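PDB 2VF7: excinuclease ABC, subunit A. from Deinococcus radiodurans, which binds DNA and adenine nucleotides and, as a zinc-containing ATPase of the UvrA family, probably helps to recognise damaged DNA for excision repair. Local coordinates for residues 78-83 against 650-655; 610-615 against 699-704; 615-620 against 627-632; 623-628 against 673-678; 668-673 against 685-690. The protein carries 1 engineered substitution. All coordinates share one frame; numbering follows the deposited sequence.

Interaction 1: 78-83 against 650-655; sequences NQAGVP and VMVELL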
# COMPACT_ATOMS: atom_id res chain seq x y z
N ASN A 78 1.52 7.69 12.52
CA ASN A 78 1.37 8.81 13.46
C ASN A 78 1.29 10.18 12.77
O ASN A 78 1.05 11.21 13.41
CB ASN A 78 2.46 8.78 14.54
CG ASN A 78 1.97 9.32 15.89
OD1 ASN A 78 1.67 10.51 16.03
ND2 ASN A 78 1.92 8.45 16.89
N GLN A 79 1.51 10.18 11.45
CA GLN A 79 1.16 11.31 10.61
C GLN A 79 -0.37 11.43 10.55
O GLN A 79 -0.93 12.49 10.84
CB GLN A 79 1.74 11.16 9.20
CG GLN A 79 3.26 11.33 9.13
CD GLN A 79 3.73 11.81 7.75
OE1 GLN A 79 3.67 11.04 6.74
NE2 GLN A 79 4.20 13.09 7.71
N ALA A 80 -1.02 10.33 10.18
CA ALA A 80 -2.48 10.25 10.11
C ALA A 80 -3.13 10.36 11.49
O ALA A 80 -4.06 11.15 11.68
CB ALA A 80 -2.89 8.95 9.44
N GLY A 81 -2.64 9.57 12.44
CA GLY A 81 -3.18 9.51 13.80
C GLY A 81 -3.32 8.10 14.36
O GLY A 81 -3.50 7.13 13.61
N VAL A 82 -3.25 7.99 15.68
CA VAL A 82 -3.47 6.73 16.39
C VAL A 82 -4.74 6.83 17.24
O VAL A 82 -5.09 7.93 17.68
CB VAL A 82 -2.28 6.40 17.31
CG1 VAL A 82 -2.02 4.92 17.32
CG2 VAL A 82 -1.02 7.11 16.86
N PRO A 83 -5.46 5.70 17.47
CA PRO A 83 -6.54 5.80 18.46
C PRO A 83 -5.99 6.11 19.86
O PRO A 83 -4.88 5.69 20.20
CB PRO A 83 -7.18 4.41 18.42
CG PRO A 83 -6.75 3.82 17.11
CD PRO A 83 -5.38 4.35 16.89
N VAL A 650 -5.08 18.73 6.80
CA VAL A 650 -4.28 18.42 5.62
C VAL A 650 -4.41 16.95 5.21
O VAL A 650 -4.43 16.05 6.06
CB VAL A 650 -2.79 18.83 5.83
CG1 VAL A 650 -2.00 17.77 6.64
CG2 VAL A 650 -2.12 19.10 4.49
N MET A 651 -4.51 16.72 3.90
CA MET A 651 -4.67 15.37 3.37
C MET A 651 -3.37 14.55 3.44
O MET A 651 -2.30 15.00 3.00
CB MET A 651 -5.18 15.40 1.92
CG MET A 651 -5.40 14.02 1.31
SD MET A 651 -7.12 13.53 1.13
CE MET A 651 -7.34 13.89 -0.61
N VAL A 652 -3.47 13.35 3.98
CA VAL A 652 -2.33 12.46 4.06
C VAL A 652 -2.46 11.36 3.01
O VAL A 652 -2.97 10.27 3.28
CB VAL A 652 -2.06 11.94 5.50
CG1 VAL A 652 -1.60 13.10 6.40
CG2 VAL A 652 -3.27 11.25 6.11
N GLU A 653 -2.00 11.69 1.80
CA GLU A 653 -1.94 10.76 0.66
C GLU A 653 -0.85 9.72 0.89
O GLU A 653 -0.25 9.18 -0.05
CB GLU A 653 -1.69 11.54 -0.64
CG GLU A 653 -2.97 12.08 -1.30
CD GLU A 653 -3.67 11.04 -2.18
OE1 GLU A 653 -4.91 10.90 -2.05
OE2 GLU A 653 -2.98 10.36 -2.98
N LEU A 654 -0.61 9.48 2.17
CA LEU A 654 0.31 8.48 2.66
C LEU A 654 -0.48 7.19 2.81
O LEU A 654 0.06 6.08 2.64
CB LEU A 654 0.91 8.93 4.00
CG LEU A 654 1.91 10.11 4.07
CD1 LEU A 654 3.19 9.84 3.25
CD2 LEU A 654 1.29 11.46 3.69
N LEU A 655 -1.77 7.34 3.13
CA LEU A 655 -2.71 6.23 3.04
C LEU A 655 -3.18 6.04 1.60
O LEU A 655 -3.96 6.85 1.07
CB LEU A 655 -3.88 6.38 4.03
CG LEU A 655 -3.69 5.68 5.39
CD1 LEU A 655 -4.86 5.95 6.32
CD2 LEU A 655 -3.47 4.17 5.24
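This is a small, mostly apolar contact in which Gln79 and Ala80, at the end of the weakly bonded helix 77-80, lean on Val652 of strand 649-652 and on Leu654 in the loop after it. It joins parts of the chain more than 560 residues apart. CB of Ala80 meets CG2 of Val652 at 4.1 Å. The CA atoms of Ala80 and Val652 are 6.4 Å apart. With CG1 of Val652 anti to the carbonyl carbon (chi1 -67°), CG2 falls between the backbone N and that carbon and meets the methyl of Ala80. Val652 itself is buried. Strand 649-652 pairs antiparallel with strand 660-663, whose Val660 touches both Ala80 and Val652. The hairpin lies between the two halves of the Cys4 zinc site of Cys641, Cys644, Cys664 and Cys667. The side chain of Val652 lies about 13 Å from the zinc ion. On the other partner, the chain runs from Ala80 to Pro83, which rests on Ala59 and Glu60 of helix 49-69. That helix follows the first Walker A loop, and the side chain of Ala80 is about 12 Å from a bound ADP. Gln79 adds the second touch, nearer the surface. Its side chain crosses that of Leu654 at roughly a right angle, and OE1 of Gln79 presses on CG of Leu654 at 3.3 Å. Both methyls of Leu654 flank the same oxygen, so the amide meets a branched apolar tip. Just past the strand the chain turns, with Leu655 N bonded to Val652 O at 3.2 Å.

Interaction 2: 610-615 against 699-704; sequences DQVRKL and DFFADE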
# COMPACT_ATOMS: atom_id res chain seq x y z
N ASP A 610 -20.93 35.03 8.97
CA ASP A 610 -20.80 36.38 8.39
C ASP A 610 -20.92 37.51 9.41
O ASP A 610 -20.22 38.52 9.28
CB ASP A 610 -21.88 36.61 7.32
CG ASP A 610 -21.45 36.15 5.95
OD1 ASP A 610 -21.62 34.96 5.63
OD2 ASP A 610 -20.96 37.00 5.17
N GLN A 611 -21.85 37.36 10.36
CA GLN A 611 -22.10 38.32 11.44
C GLN A 611 -21.05 38.19 12.53
O GLN A 611 -20.64 39.19 13.14
CB GLN A 611 -23.47 38.11 12.08
CG GLN A 611 -24.43 37.14 11.36
CD GLN A 611 -24.75 37.55 9.92
OE1 GLN A 611 -24.92 38.74 9.60
NE2 GLN A 611 -24.82 36.54 9.04
N VAL A 612 -20.62 36.96 12.76
CA VAL A 612 -19.54 36.66 13.68
C VAL A 612 -18.30 37.45 13.28
O VAL A 612 -17.62 38.03 14.13
CB VAL A 612 -19.26 35.12 13.75
CG1 VAL A 612 -18.01 34.83 14.58
CG2 VAL A 612 -20.45 34.37 14.31
N ARG A 613 -18.00 37.52 11.98
CA ARG A 613 -16.76 38.17 11.55
C ARG A 613 -16.88 39.69 11.65
O ARG A 613 -15.92 40.39 11.94
CB ARG A 613 -16.43 37.78 10.12
CG ARG A 613 -16.26 36.30 9.92
CD ARG A 613 -15.71 36.02 8.54
NE ARG A 613 -16.75 36.11 7.51
CZ ARG A 613 -16.82 37.08 6.60
NH1 ARG A 613 -15.93 38.04 6.56
NH2 ARG A 613 -17.79 37.05 5.71
N LYS A 614 -18.09 40.16 11.39
CA LYS A 614 -18.55 41.53 11.68
C LYS A 614 -18.29 41.98 13.14
O LYS A 614 -17.84 43.09 13.37
CB LYS A 614 -20.05 41.58 11.35
CG LYS A 614 -20.69 42.92 11.42
CD LYS A 614 -22.21 42.78 11.43
CE LYS A 614 -22.78 42.60 12.85
NZ LYS A 614 -22.81 41.17 13.28
N LEU A 615 -18.55 41.10 14.10
CA LEU A 615 -18.39 41.41 15.53
C LEU A 615 -16.94 41.45 15.94
O LEU A 615 -16.58 42.11 16.92
CB LEU A 615 -19.09 40.35 16.41
CG LEU A 615 -20.61 40.17 16.41
CD1 LEU A 615 -21.04 38.97 17.25
CD2 LEU A 615 -21.34 41.45 16.87
N ASP A 699 -25.48 29.79 24.58
CA ASP A 699 -25.19 30.65 25.72
C ASP A 699 -24.51 31.96 25.32
O ASP A 699 -24.98 33.04 25.65
CB ASP A 699 -24.26 29.92 26.69
CG ASP A 699 -24.97 28.89 27.52
OD1 ASP A 699 -25.03 29.09 28.75
OD2 ASP A 699 -25.46 27.88 26.96
N PHE A 700 -23.40 31.85 24.61
CA PHE A 700 -22.49 32.96 24.35
C PHE A 700 -23.11 34.06 23.46
O PHE A 700 -22.82 35.25 23.64
CB PHE A 700 -21.18 32.41 23.77
CG PHE A 700 -20.08 33.43 23.63
CD1 PHE A 700 -19.70 33.90 22.37
CD2 PHE A 700 -19.42 33.92 24.76
CE1 PHE A 700 -18.69 34.85 22.23
CE2 PHE A 700 -18.41 34.85 24.62
CZ PHE A 700 -18.05 35.33 23.36
N PHE A 701 -23.97 33.66 22.52
CA PHE A 701 -24.58 34.57 21.55
C PHE A 701 -26.04 34.86 21.80
O PHE A 701 -26.74 35.31 20.89
CB PHE A 701 -24.48 33.99 20.15
CG PHE A 701 -23.10 33.99 19.59
CD1 PHE A 701 -22.45 32.79 19.31
CD2 PHE A 701 -22.44 35.19 19.34
CE1 PHE A 701 -21.15 32.80 18.77
CE2 PHE A 701 -21.16 35.21 18.82
CZ PHE A 701 -20.52 34.01 18.53
N ALA A 702 -26.50 34.58 23.03
CA ALA A 702 -27.88 34.81 23.45
C ALA A 702 -28.48 36.15 23.01
O ALA A 702 -29.66 36.22 22.67
CB ALA A 702 -27.97 34.69 24.96
N ASP A 703 -27.67 37.21 23.02
CA ASP A 703 -28.16 38.55 22.73
C ASP A 703 -27.79 39.07 21.33
O ASP A 703 -28.02 40.25 21.02
CB ASP A 703 -27.71 39.52 23.82
CG ASP A 703 -28.56 39.42 25.08
OD1 ASP A 703 -27.99 39.45 26.20
OD2 ASP A 703 -29.81 39.30 24.95
N GLU A 704 -27.24 38.20 20.49
CA GLU A 704 -26.99 38.50 19.07
C GLU A 704 -28.03 37.73 18.29
O GLU A 704 -27.90 36.53 18.07
CB GLU A 704 -25.60 38.07 18.61
CG GLU A 704 -24.67 37.65 19.73
CD GLU A 704 -24.21 38.81 20.55
OE1 GLU A 704 -24.28 38.73 21.79
OE2 GLU A 704 -23.79 39.81 19.96
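Leu615 and Val612 of helix 609-617 pack on the turn that links helix 694-700 to helix 705-716. This turn is a type I beta turn from Phe701 to Glu704, closed by a hydrogen bond of 3.0 Å from Glu704 N to Phe701 O. Glu704 holds the N-cap position of the next helix. The CB of Phe701 is directed at helix 609-617, and with CG anti to the carbonyl carbon (chi1 -71°) the CE2 and CZ corner of the ring reaches Leu615 and Val612. The side chains of Leu615 and Phe701 run antiparallel, side by side, with CD1 of Leu615 4.1 Å from CE2 of Phe701. CG2 of Val612 reaches CZ of Phe701 at 4.2 Å. Both aliphatic groups come at the ring obliquely. One face of the Phe701 ring is covered by Phe700 CD1, which stands over its centre. Ile707 and Leu711 of helix 705-716 also touch Phe701, and Ile707 touches Val612 too. Glu704 is bent at chi2 and lays CG against the edge of the Phe701 ring. Its carboxylate has its main partner in Arg682, a salt bridge through OE1. On helix 609-617, Gln611 O accepts from both Leu615 N and Lys614 NZ, from opposite faces of its carbonyl plane. The methyl CD1 of Leu615 that meets Phe701 also lies against the carboxylate of Glu704, 4.0 Å from OE2.

Interaction 3: 615-620 against 627-632; sequences LFAATP and YNAGRF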
# COMPACT_ATOMS: atom_id res chain seq x y z
N LEU A 615 -18.55 41.10 14.10
CA LEU A 615 -18.39 41.41 15.53
C LEU A 615 -16.94 41.45 15.94
O LEU A 615 -16.58 42.11 16.92
CB LEU A 615 -19.09 40.35 16.41
CG LEU A 615 -20.61 40.17 16.41
CD1 LEU A 615 -21.04 38.97 17.25
CD2 LEU A 615 -21.34 41.45 16.87
N PHE A 616 -16.10 40.70 15.24
CA PHE A 616 -14.65 40.71 15.46
C PHE A 616 -14.00 41.96 14.85
O PHE A 616 -13.12 42.56 15.45
CB PHE A 616 -14.00 39.42 14.93
CG PHE A 616 -14.00 38.28 15.93
CD1 PHE A 616 -15.09 37.44 16.05
CD2 PHE A 616 -12.90 38.07 16.76
CE1 PHE A 616 -15.11 36.41 16.99
CE2 PHE A 616 -12.90 37.06 17.70
CZ PHE A 616 -14.00 36.21 17.82
N ALA A 617 -14.46 42.35 13.67
CA ALA A 617 -13.96 43.53 12.97
C ALA A 617 -14.26 44.84 13.70
O ALA A 617 -13.67 45.87 13.38
CB ALA A 617 -14.52 43.56 11.57
N ALA A 618 -15.19 44.80 14.66
CA ALA A 618 -15.61 45.99 15.43
C ALA A 618 -14.94 46.15 16.80
O ALA A 618 -15.32 47.02 17.59
CB ALA A 618 -17.12 45.99 15.58
N THR A 619 -13.92 45.34 17.08
CA THR A 619 -13.22 45.36 18.37
C THR A 619 -12.10 46.37 18.35
O THR A 619 -11.56 46.68 17.28
CB THR A 619 -12.66 43.96 18.76
OG1 THR A 619 -11.94 43.40 17.66
CG2 THR A 619 -13.79 43.02 19.13
N PRO A 620 -11.76 46.93 19.54
CA PRO A 620 -10.67 47.88 19.72
C PRO A 620 -9.34 47.53 19.05
O PRO A 620 -8.66 48.43 18.53
CB PRO A 620 -10.49 47.95 21.25
CG PRO A 620 -11.49 47.00 21.85
CD PRO A 620 -12.49 46.69 20.80
N TYR A 627 -7.96 46.04 9.94
CA TYR A 627 -8.67 44.76 9.69
C TYR A 627 -10.13 45.02 9.38
O TYR A 627 -10.78 45.87 10.04
CB TYR A 627 -8.66 43.80 10.90
CG TYR A 627 -7.35 43.21 11.39
CD1 TYR A 627 -6.17 43.34 10.67
CD2 TYR A 627 -7.32 42.49 12.59
CE1 TYR A 627 -4.98 42.79 11.15
CE2 TYR A 627 -6.14 41.94 13.07
CZ TYR A 627 -4.98 42.08 12.36
OH TYR A 627 -3.81 41.52 12.85
N ASN A 628 -10.65 44.33 8.38
CA ASN A 628 -12.08 44.26 8.19
C ASN A 628 -12.51 42.82 8.50
O ASN A 628 -11.68 42.00 8.90
CB ASN A 628 -12.47 44.70 6.78
CG ASN A 628 -11.90 43.82 5.70
OD1 ASN A 628 -10.69 43.81 5.46
ND2 ASN A 628 -12.79 43.08 5.02
N ALA A 629 -13.81 42.55 8.33
CA ALA A 629 -14.40 41.25 8.65
C ALA A 629 -13.75 40.16 7.81
O ALA A 629 -13.75 38.99 8.21
CB ALA A 629 -15.91 41.29 8.41
N GLY A 630 -13.22 40.55 6.66
CA GLY A 630 -12.47 39.66 5.77
C GLY A 630 -11.26 38.99 6.40
O GLY A 630 -10.98 37.84 6.11
N ARG A 631 -10.54 39.69 7.27
CA ARG A 631 -9.47 39.09 8.06
C ARG A 631 -9.91 37.79 8.78
O ARG A 631 -9.09 36.97 9.13
CB ARG A 631 -8.98 40.12 9.09
CG ARG A 631 -7.80 39.72 9.95
CD ARG A 631 -6.50 39.81 9.14
NE ARG A 631 -5.40 39.12 9.81
CZ ARG A 631 -4.12 39.37 9.58
NH1 ARG A 631 -3.76 40.30 8.71
NH2 ARG A 631 -3.21 38.69 10.26
N PHE A 632 -11.21 37.64 9.03
CA PHE A 632 -11.69 36.58 9.91
C PHE A 632 -12.37 35.48 9.11
O PHE A 632 -12.97 34.56 9.68
CB PHE A 632 -12.55 37.15 11.06
CG PHE A 632 -11.85 38.20 11.89
CD1 PHE A 632 -11.02 37.84 12.95
CD2 PHE A 632 -12.00 39.55 11.60
CE1 PHE A 632 -10.33 38.81 13.71
CE2 PHE A 632 -11.32 40.54 12.35
CZ PHE A 632 -10.50 40.17 13.42
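The aromatic part of this contact is a CH-pi interaction. CB of Phe616 stands over the centre of the Phe632 ring, 3.6 Å from its centroid and only 1° off the ring normal. The opposite face of Phe632 is covered toward its rim by CB of Arg631. The Phe616 ring itself leads away from segment 627-632, and the two rings form an oblique pair, tilted by 40° with centroids 5.4 Å apart. Phe616 goes on to Ile686 and Val689 of helix 686-690.

The aliphatic part belongs to Ala617. Its CB presses on the backbone N of Ala629 at 3.5 Å and meets the CB of Ala629 at 4.1 Å. The CA atoms of Ala617 and Ala629 are 4.9 Å apart.

Each segment also has hydrogen bonds of its own. Thr619 OG1 donates to Phe616 O at 2.6 Å, in the carbonyl plane, as helix 609-617 ends. Segment 629-632 is a 3-10 turn, with Phe632 N bonded to Ala629 O at 3.0 Å. Outside partners also bond Ala629 O (Arg613) and Phe632 O (Tyr672). CG of Arg631 lies over one face of the Tyr627 ring, toward its rim, and CE1 of Tyr627 lies over a face of the guanidinium.

What joins the segments is dispersion and shape, so the fit probably depends on the small Ala617 and Ala629 and on the centred CB of Phe616.

Interaction 4: 623-628 against 673-678; sequences KKRGYN and NAETLE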
# COMPACT_ATOMS: atom_id res chain seq x y z
N LYS A 623 -9.69 47.34 15.17
CA LYS A 623 -9.80 48.71 14.70
C LYS A 623 -8.43 49.41 14.57
O LYS A 623 -8.20 50.13 13.61
CB LYS A 623 -10.76 49.50 15.58
CG LYS A 623 -11.95 50.10 14.83
CD LYS A 623 -12.59 49.10 13.88
CE LYS A 623 -14.08 49.38 13.67
NZ LYS A 623 -14.36 50.72 13.06
N LYS A 624 -7.54 49.16 15.54
CA LYS A 624 -6.16 49.66 15.53
C LYS A 624 -5.39 49.25 14.28
O LYS A 624 -4.73 50.08 13.63
CB LYS A 624 -5.38 49.13 16.73
CG LYS A 624 -5.24 50.07 17.90
CD LYS A 624 -4.24 49.50 18.91
CE LYS A 624 -2.95 50.33 18.99
NZ LYS A 624 -1.94 49.99 17.94
N ARG A 625 -5.42 47.95 13.98
CA ARG A 625 -4.88 47.43 12.74
C ARG A 625 -5.93 47.68 11.68
O ARG A 625 -7.11 47.84 12.00
CB ARG A 625 -4.61 45.94 12.85
CG ARG A 625 -3.53 45.52 13.84
CD ARG A 625 -4.16 44.91 15.07
NE ARG A 625 -3.65 43.57 15.42
CZ ARG A 625 -2.58 43.34 16.18
NH1 ARG A 625 -1.85 44.35 16.66
NH2 ARG A 625 -2.24 42.10 16.47
N GLY A 626 -5.55 47.69 10.42
CA GLY A 626 -6.55 47.96 9.40
C GLY A 626 -7.25 46.68 9.00
O GLY A 626 -7.12 46.27 7.84
N TYR A 627 -7.96 46.04 9.94
CA TYR A 627 -8.67 44.76 9.69
C TYR A 627 -10.13 45.02 9.38
O TYR A 627 -10.78 45.87 10.04
CB TYR A 627 -8.66 43.80 10.90
CG TYR A 627 -7.35 43.21 11.39
CD1 TYR A 627 -6.17 43.34 10.67
CD2 TYR A 627 -7.32 42.49 12.59
CE1 TYR A 627 -4.98 42.79 11.15
CE2 TYR A 627 -6.14 41.94 13.07
CZ TYR A 627 -4.98 42.08 12.36
OH TYR A 627 -3.81 41.52 12.85
N ASN A 628 -10.65 44.33 8.38
CA ASN A 628 -12.08 44.26 8.19
C ASN A 628 -12.51 42.82 8.50
O ASN A 628 -11.68 42.00 8.90
CB ASN A 628 -12.47 44.70 6.78
CG ASN A 628 -11.90 43.82 5.70
OD1 ASN A 628 -10.69 43.81 5.46
ND2 ASN A 628 -12.79 43.08 5.02
N ASN A 673 -3.75 32.39 11.10
CA ASN A 673 -2.40 32.74 11.55
C ASN A 673 -2.44 33.25 12.99
O ASN A 673 -3.53 33.43 13.54
CB ASN A 673 -1.63 33.66 10.57
CG ASN A 673 -2.27 35.02 10.40
OD1 ASN A 673 -2.85 35.58 11.33
ND2 ASN A 673 -2.15 35.58 9.21
N ALA A 674 -1.28 33.42 13.61
CA ALA A 674 -1.17 33.74 15.03
C ALA A 674 -1.62 35.15 15.34
O ALA A 674 -2.13 35.43 16.41
CB ALA A 674 0.27 33.55 15.51
N GLU A 675 -1.41 36.04 14.38
CA GLU A 675 -1.71 37.46 14.56
C GLU A 675 -3.21 37.71 14.56
O GLU A 675 -3.70 38.60 15.25
CB GLU A 675 -1.02 38.25 13.45
CG GLU A 675 -1.39 39.70 13.40
CD GLU A 675 -0.70 40.41 12.28
OE1 GLU A 675 0.30 39.85 11.76
OE2 GLU A 675 -1.14 41.53 11.92
N THR A 676 -3.95 36.89 13.81
CA THR A 676 -5.41 36.96 13.78
C THR A 676 -6.03 36.47 15.11
O THR A 676 -7.10 36.93 15.50
CB THR A 676 -5.97 36.16 12.59
OG1 THR A 676 -5.27 36.53 11.39
CG2 THR A 676 -7.43 36.41 12.39
N LEU A 677 -5.33 35.59 15.82
CA LEU A 677 -5.88 34.94 17.02
C LEU A 677 -5.61 35.74 18.29
O LEU A 677 -6.10 35.40 19.38
CB LEU A 677 -5.35 33.50 17.17
CG LEU A 677 -5.55 32.48 16.04
CD1 LEU A 677 -4.50 31.38 16.14
CD2 LEU A 677 -6.94 31.88 16.09
N GLU A 678 -4.81 36.80 18.13
CA GLU A 678 -4.57 37.78 19.19
C GLU A 678 -5.76 38.70 19.45
O GLU A 678 -5.81 39.37 20.50
CB GLU A 678 -3.34 38.64 18.84
CG GLU A 678 -2.01 37.89 18.85
CD GLU A 678 -0.82 38.81 18.68
OE1 GLU A 678 0.34 38.33 18.77
OE2 GLU A 678 -1.04 40.03 18.47
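The hydroxyl of Tyr627 stands between the Glu675 carboxylate and the Arg625 guanidinium. Tyr627 OH donates to Glu675 OE2 at 2.8 Å and takes a weak bond from Arg625 NE at 3.3 Å. The carboxylate is met on its anti side, 20° out of its plane. Glu675 is extended, with CG opposite its backbone N (chi1 172°), which carries OE2 across to the edge of the tyrosine ring. CB of Arg625 lies over one face of that ring, toward its rim. From there the arginine bends at chi2 and chi3. Its NH2 makes a salt bridge to Glu678 OE2 at 3.1 Å, bent at 128° and so weak as a hydrogen bond. Segment 673-678 is shaped by an Asx motif, in which Asn673 OD1 accepts from Thr676 N at 3.0 Å. Replacing Tyr627 by a phenylalanine would probably leave Glu675 OE2 without its short bond and set the Arg625 guanidinium freer to turn. Arg631 NH2 is a long, weak ion partner of Glu675. The contact is mostly polar and lies at the surface, and the positive charges of Arg625 and Arg631 would probably help to keep Glu675 ionised.

Interaction 5: 668-673 against 685-690; sequences HGTRYN and NIADVL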
# COMPACT_ATOMS: atom_id res chain seq x y z
N HIS A 668 -2.40 23.71 13.48
CA HIS A 668 -2.91 22.62 14.32
C HIS A 668 -4.43 22.55 14.38
O HIS A 668 -4.99 22.00 15.32
CB HIS A 668 -2.35 22.70 15.75
CG HIS A 668 -0.86 22.64 15.81
ND1 HIS A 668 -0.08 23.77 15.94
CD2 HIS A 668 -0.01 21.59 15.76
CE1 HIS A 668 1.19 23.41 15.97
NE2 HIS A 668 1.26 22.10 15.86
N GLY A 669 -5.09 23.11 13.37
CA GLY A 669 -6.54 23.02 13.28
C GLY A 669 -7.30 24.27 13.65
O GLY A 669 -8.52 24.25 13.62
N THR A 670 -6.60 25.34 14.02
CA THR A 670 -7.25 26.62 14.31
C THR A 670 -7.76 27.31 13.06
O THR A 670 -8.82 27.92 13.10
CB THR A 670 -6.38 27.59 15.15
OG1 THR A 670 -5.30 28.13 14.35
CG2 THR A 670 -5.81 26.89 16.41
N ARG A 671 -7.04 27.14 11.94
CA ARG A 671 -7.38 27.67 10.60
C ARG A 671 -6.87 29.10 10.32
O ARG A 671 -7.07 29.63 9.21
CB ARG A 671 -8.87 27.68 10.34
CG ARG A 671 -9.58 26.38 10.16
CD ARG A 671 -11.08 26.67 9.85
NE ARG A 671 -11.96 25.52 10.09
CZ ARG A 671 -12.50 24.75 9.14
NH1 ARG A 671 -12.27 24.99 7.85
NH2 ARG A 671 -13.30 23.73 9.47
N TYR A 672 -6.23 29.73 11.31
CA TYR A 672 -5.82 31.14 11.21
C TYR A 672 -4.38 31.32 11.60
O TYR A 672 -3.83 30.50 12.34
CB TYR A 672 -6.71 32.02 12.11
CG TYR A 672 -8.17 32.04 11.71
CD1 TYR A 672 -8.64 32.98 10.79
CD2 TYR A 672 -9.08 31.09 12.24
CE1 TYR A 672 -9.99 32.99 10.42
CE2 TYR A 672 -10.44 31.10 11.87
CZ TYR A 672 -10.88 32.05 10.95
OH TYR A 672 -12.20 32.08 10.59
N ASN A 673 -3.75 32.39 11.10
CA ASN A 673 -2.40 32.74 11.55
C ASN A 673 -2.44 33.25 12.99
O ASN A 673 -3.53 33.43 13.54
CB ASN A 673 -1.63 33.66 10.57
CG ASN A 673 -2.27 35.02 10.40
OD1 ASN A 673 -2.85 35.58 11.33
ND2 ASN A 673 -2.15 35.58 9.21
N ASN A 685 -11.07 34.18 21.12
CA ASN A 685 -10.52 34.45 19.78
C ASN A 685 -11.44 33.82 18.74
O ASN A 685 -12.46 33.28 19.12
CB ASN A 685 -9.02 34.09 19.61
CG ASN A 685 -8.69 32.62 19.91
OD1 ASN A 685 -9.44 31.72 19.56
ND2 ASN A 685 -7.56 32.38 20.56
N ILE A 686 -11.12 33.91 17.46
CA ILE A 686 -12.07 33.44 16.44
C ILE A 686 -12.10 31.90 16.37
O ILE A 686 -13.09 31.31 15.91
CB ILE A 686 -11.78 34.07 15.02
CG1 ILE A 686 -12.86 33.68 13.99
CG2 ILE A 686 -10.39 33.66 14.49
CD1 ILE A 686 -14.28 34.33 14.19
N ALA A 687 -11.01 31.27 16.81
CA ALA A 687 -10.89 29.82 16.87
C ALA A 687 -11.55 29.33 18.14
O ALA A 687 -12.04 28.20 18.20
CB ALA A 687 -9.41 29.42 16.87
N ASP A 688 -11.58 30.20 19.16
CA ASP A 688 -12.31 29.94 20.39
C ASP A 688 -13.78 29.80 20.07
O ASP A 688 -14.43 28.90 20.61
CB ASP A 688 -12.11 31.03 21.45
CG ASP A 688 -10.82 30.87 22.27
OD1 ASP A 688 -10.25 31.91 22.63
OD2 ASP A 688 -10.39 29.74 22.57
N VAL A 689 -14.31 30.64 19.17
CA VAL A 689 -15.73 30.49 18.80
C VAL A 689 -16.03 29.28 17.90
O VAL A 689 -17.00 28.60 18.11
CB VAL A 689 -16.47 31.81 18.31
CG1 VAL A 689 -15.93 33.11 18.98
CG2 VAL A 689 -16.56 31.95 16.81
N LEU A 690 -15.21 29.03 16.90
CA LEU A 690 -15.37 27.85 16.05
C LEU A 690 -15.24 26.51 16.78
O LEU A 690 -15.84 25.54 16.35
CB LEU A 690 -14.43 27.93 14.87
CG LEU A 690 -14.77 29.07 13.91
CD1 LEU A 690 -13.59 29.37 13.02
CD2 LEU A 690 -16.02 28.72 13.08
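Helix 686-690 packs its first turn on Thr670 and Tyr672, in the loop just after the zinc-binding Cys667 of the Cys4 site. The helix opens with a capping box. Asn685 OD1 accepts from Asp688 N at 2.7 Å, and Asp688 OD1 accepts from Asn685 N at 2.8 Å in a nearly straight bond (170°). Next comes Ile686. With CG1 anti to the backbone N (chi1 -174°), Ile686 brings CG1 to the hydroxyl end of Tyr672 and sets CG2 over the centre of its ring. This is a CH-pi contact, 3.6 Å from CG2 of Ile686 to the ring centroid of Tyr672. Ala687 then meets Thr670, CB to CB at 3.9 Å. The side chain of Thr670 is about 6 Å from the zinc ion, so the helix abuts the edge of the metal module. Tyr672 OH bonds to Phe632 O, outside these segments. An alanine in place of Tyr672 would probably open a gap beneath Ile686 and leave Phe632 O without this partner. Leu690, one turn on, comes to the rim of the ring, its CD1 in the ring plane and 3.8 Å from Tyr672 CE2.

In the fold
Interactions 2 to 5 form one cluster, which reaches the second zinc site through interaction 5. Interactions 3 and 4 have centres 7 Å apart and share Tyr627. Interactions 2 and 3 both use helix 609-617, and their centres are 12 Å apart. Helix 686-690 of interaction 5 touches that helix through Val612 and Phe616. Along the chain, interactions 3, 4 and 5 are nested inside the loop closed by interaction 2. Interaction 1 stands apart, its centre 21 Å from that of interaction 5 and 32 to 35 Å from the others. The zinc hairpin is thus joined to the N-terminal part by interaction 1, while interactions 2 to 5 pack the neighbouring segments together.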